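Local coordinates for protein DNA polymerase (Pyrobaculum calidifontis, PDB 5MDN) that probably extends DNA chains from deoxyribonucleoside triphosphates, releasing diphosphate, as a family B DNA polymerase of a hyperthermophilic archaeon, at residues Pro426-Lys431 with Glu532-Phe537. Sequence-based numbering, arbitrary orientation.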
ATOM      1  N   PRO A 426     -14.309  -1.085 -16.000  1.00 57.75           N
ATOM      2  CA  PRO A 426     -13.664  -1.110 -17.325  1.00 56.58           C
ATOM      3  C   PRO A 426     -14.644  -1.384 -18.451  1.00 57.64           C
ATOM      4  O   PRO A 426     -14.563  -0.742 -19.507  1.00 60.32           O
ATOM      5  CB  PRO A 426     -12.622  -2.229 -17.186  1.00 56.22           C
ATOM      6  CG  PRO A 426     -12.319  -2.274 -15.738  1.00 54.77           C
ATOM      7  CD  PRO A 426     -13.622  -1.986 -15.054  1.00 55.92           C
ATOM      8  N   ASN A 427     -15.567  -2.331 -18.254  1.00 59.17           N
ATOM      9  CA  ASN A 427     -16.594  -2.609 -19.255  1.00 58.59           C
ATOM     10  C   ASN A 427     -17.376  -1.351 -19.614  1.00 54.93           C
ATOM     11  O   ASN A 427     -17.546  -1.028 -20.795  1.00 53.33           O
ATOM     12  CB  ASN A 427     -17.545  -3.692 -18.743  1.00 60.50           C
ATOM     13  CG  ASN A 427     -17.327  -5.029 -19.419  1.00 62.62           C
ATOM     14  OD1 ASN A 427     -16.193  -5.491 -19.560  1.00 67.74           O
ATOM     15  ND2 ASN A 427     -18.415  -5.655 -19.852  1.00 62.04           N
ATOM     16  N   ILE A 428     -17.878  -0.640 -18.601  1.00 61.15           N
ATOM     17  CA  ILE A 428     -18.638   0.586 -18.837  1.00 58.74           C
ATOM     18  C   ILE A 428     -17.808   1.587 -19.636  1.00 57.75           C
ATOM     19  O   ILE A 428     -18.284   2.182 -20.611  1.00 59.04           O
ATOM     20  CB  ILE A 428     -19.111   1.180 -17.500  1.00 59.16           C
ATOM     21  CG1 ILE A 428     -20.438   0.549 -17.086  1.00 58.64           C
ATOM     22  CG2 ILE A 428     -19.259   2.692 -17.596  1.00 60.14           C
ATOM     23  CD1 ILE A 428     -20.812   0.819 -15.657  1.00 60.77           C
ATOM     24  N   MET A 429     -16.550   1.788 -19.233  1.00 52.39           N
ATOM     25  CA  MET A 429     -15.724   2.807 -19.873  1.00 55.46           C
ATOM     26  C   MET A 429     -15.298   2.399 -21.279  1.00 55.60           C
ATOM     27  O   MET A 429     -15.123   3.265 -22.144  1.00 55.29           O
ATOM     28  CB  MET A 429     -14.507   3.107 -18.999  1.00 56.28           C
ATOM     29  CG  MET A 429     -14.856   3.861 -17.725  1.00 58.67           C
ATOM     30  SD  MET A 429     -13.423   4.335 -16.743  1.00 62.17           S
ATOM     31  CE  MET A 429     -12.917   2.749 -16.084  1.00 61.70           C
ATOM     32  N   MET A 430     -15.110   1.101 -21.528  1.00 54.50           N
ATOM     33  CA  MET A 430     -14.781   0.655 -22.878  1.00 56.02           C
ATOM     34  C   MET A 430     -16.011   0.650 -23.780  1.00 59.65           C
ATOM     35  O   MET A 430     -15.972   1.173 -24.897  1.00 60.82           O
ATOM     36  CB  MET A 430     -14.139  -0.735 -22.848  1.00 55.42           C
ATOM     37  CG  MET A 430     -12.714  -0.758 -22.317  1.00 54.55           C
ATOM     38  SD  MET A 430     -12.028  -2.422 -22.173  1.00 55.07           S
ATOM     39  CE  MET A 430     -13.156  -3.174 -21.004  1.00 57.45           C
ATOM     40  N   LYS A 431     -17.112   0.059 -23.306  1.00 58.93           N
ATOM     41  CA  LYS A 431     -18.291  -0.116 -24.150  1.00 61.10           C
ATOM     42  C   LYS A 431     -18.960   1.214 -24.484  1.00 58.56           C
ATOM     43  O   LYS A 431     -19.591   1.341 -25.540  1.00 58.52           O
ATOM     44  CB  LYS A 431     -19.277  -1.057 -23.454  1.00 66.93           C
ATOM     45  CG  LYS A 431     -20.541  -1.370 -24.230  1.00 73.87           C
ATOM     46  CD  LYS A 431     -21.433  -2.310 -23.428  1.00 76.40           C
ATOM     47  CE  LYS A 431     -22.771  -2.544 -24.111  1.00 76.20           C
ATOM     48  NZ  LYS A 431     -22.615  -3.191 -25.443  1.00 76.55           N
ATOM     49  N   GLU A 532     -18.807  10.853 -12.929  1.00 73.14           N
ATOM     50  CA  GLU A 532     -20.252  10.864 -12.730  1.00 72.59           C
ATOM     51  C   GLU A 532     -20.976  10.040 -13.789  1.00 70.34           C
ATOM     52  O   GLU A 532     -22.010   9.426 -13.500  1.00 69.49           O
ATOM     53  CB  GLU A 532     -20.766  12.304 -12.723  1.00 74.02           C
ATOM     54  CG  GLU A 532     -20.332  13.103 -11.501  1.00 76.38           C
ATOM     55  CD  GLU A 532     -20.839  14.532 -11.521  1.00 76.69           C
ATOM     56  OE1 GLU A 532     -21.352  14.968 -12.574  1.00 70.92           O
ATOM     57  OE2 GLU A 532     -20.727  15.216 -10.483  1.00 76.12           O
ATOM     58  N   SER A 533     -20.457  10.019 -15.019  1.00 68.02           N
ATOM     59  CA  SER A 533     -21.066   9.192 -16.057  1.00 68.69           C
ATOM     60  C   SER A 533     -20.827   7.710 -15.797  1.00 67.79           C
ATOM     61  O   SER A 533     -21.701   6.879 -16.070  1.00 66.67           O
ATOM     62  CB  SER A 533     -20.529   9.591 -17.430  1.00 68.64           C
ATOM     63  OG  SER A 533     -20.842  10.941 -17.724  1.00 67.21           O
ATOM     64  N   VAL A 534     -19.647   7.357 -15.281  1.00 63.18           N
ATOM     65  CA  VAL A 534     -19.362   5.957 -14.979  1.00 67.75           C
ATOM     66  C   VAL A 534     -20.272   5.451 -13.865  1.00 71.94           C
ATOM     67  O   VAL A 534     -20.784   4.328 -13.929  1.00 72.79           O
ATOM     68  CB  VAL A 534     -17.873   5.777 -14.627  1.00 68.81           C
ATOM     69  CG1 VAL A 534     -17.593   4.340 -14.215  1.00 68.93           C
ATOM     70  CG2 VAL A 534     -16.998   6.160 -15.807  1.00 68.48           C
ATOM     71  N   THR A 535     -20.486   6.268 -12.828  1.00 73.20           N
ATOM     72  CA  THR A 535     -21.375   5.869 -11.740  1.00 72.81           C
ATOM     73  C   THR A 535     -22.806   5.689 -12.231  1.00 70.73           C
ATOM     74  O   THR A 535     -23.480   4.720 -11.860  1.00 67.61           O
ATOM     75  CB  THR A 535     -21.334   6.900 -10.612  1.00 74.85           C
ATOM     76  OG1 THR A 535     -21.907   8.131 -11.067  1.00 79.27           O
ATOM     77  CG2 THR A 535     -19.907   7.148 -10.166  1.00 75.94           C
ATOM     78  N   ALA A 536     -23.289   6.617 -13.063  1.00 68.49           N
ATOM     79  CA  ALA A 536     -24.679   6.566 -13.500  1.00 67.63           C
ATOM     80  C   ALA A 536     -24.943   5.336 -14.357  1.00 69.12           C
ATOM     81  O   ALA A 536     -25.979   4.678 -14.204  1.00 72.36           O
ATOM     82  CB  ALA A 536     -25.040   7.840 -14.263  1.00 67.37           C
ATOM     83  N   PHE A 537     -24.021   5.012 -15.267  1.00 65.71           N
ATOM     84  CA  PHE A 537     -24.100   3.731 -15.961  1.00 67.59           C
ATOM     85  C   PHE A 537     -24.029   2.574 -14.975  1.00 66.91           C
ATOM     86  O   PHE A 537     -24.766   1.592 -15.107  1.00 65.42           O
ATOM     87  CB  PHE A 537     -22.985   3.617 -17.002  1.00 70.35           C
ATOM     88  CG  PHE A 537     -23.326   4.222 -18.335  1.00 72.92           C
ATOM     89  CD1 PHE A 537     -24.238   3.605 -19.179  1.00 72.20           C
ATOM     90  CD2 PHE A 537     -22.719   5.395 -18.758  1.00 74.19           C
ATOM     91  CE1 PHE A 537     -24.548   4.152 -20.411  1.00 71.42           C
ATOM     92  CE2 PHE A 537     -23.026   5.947 -19.989  1.00 75.04           C
ATOM     93  CZ  PHE A 537     -23.941   5.325 -20.817  1.00 75.07           C
TER
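I428 reaches across from helix 424-431 and packs against V534 and F537 of 532-537. Its CD1 lies 3.8 Å from CB of F537 and also touches that residue's carbonyl carbon. With CG1 beside the backbone N (chi1 -86°), CG2 is left anti to that nitrogen, 3.9 Å from the same F537 CB and 4.1 Å from CG1 of V534. F537 offers mainly its CB; its ring leads away and stacks with Y432. One turn earlier on its helix, V534 uses its other methyl, CG2, to reach M429 at CG (3.7 Å), and the bent methionine chain carries SD past the same methyl. No hydrogen bond crosses, and the side chains that meet are all apolar and buried. An alanine in place of I428, lacking CG1, CG2 and CD1, would probably open a gap against F537 CB and V534 CG1. Farther along helix 528-551, A538 and I541 also touch I428, as does L434 from a loop. M429 packs on M514 and L518 of helix 514-519 and on L473 of helix 468-486. With axes 9.8 Å apart and steeply crossed at 112°, this is a buried helix-helix crossing within the family B polymerase region, away from the metal sites, joining the short helix 424-431 to the long helix 528-551.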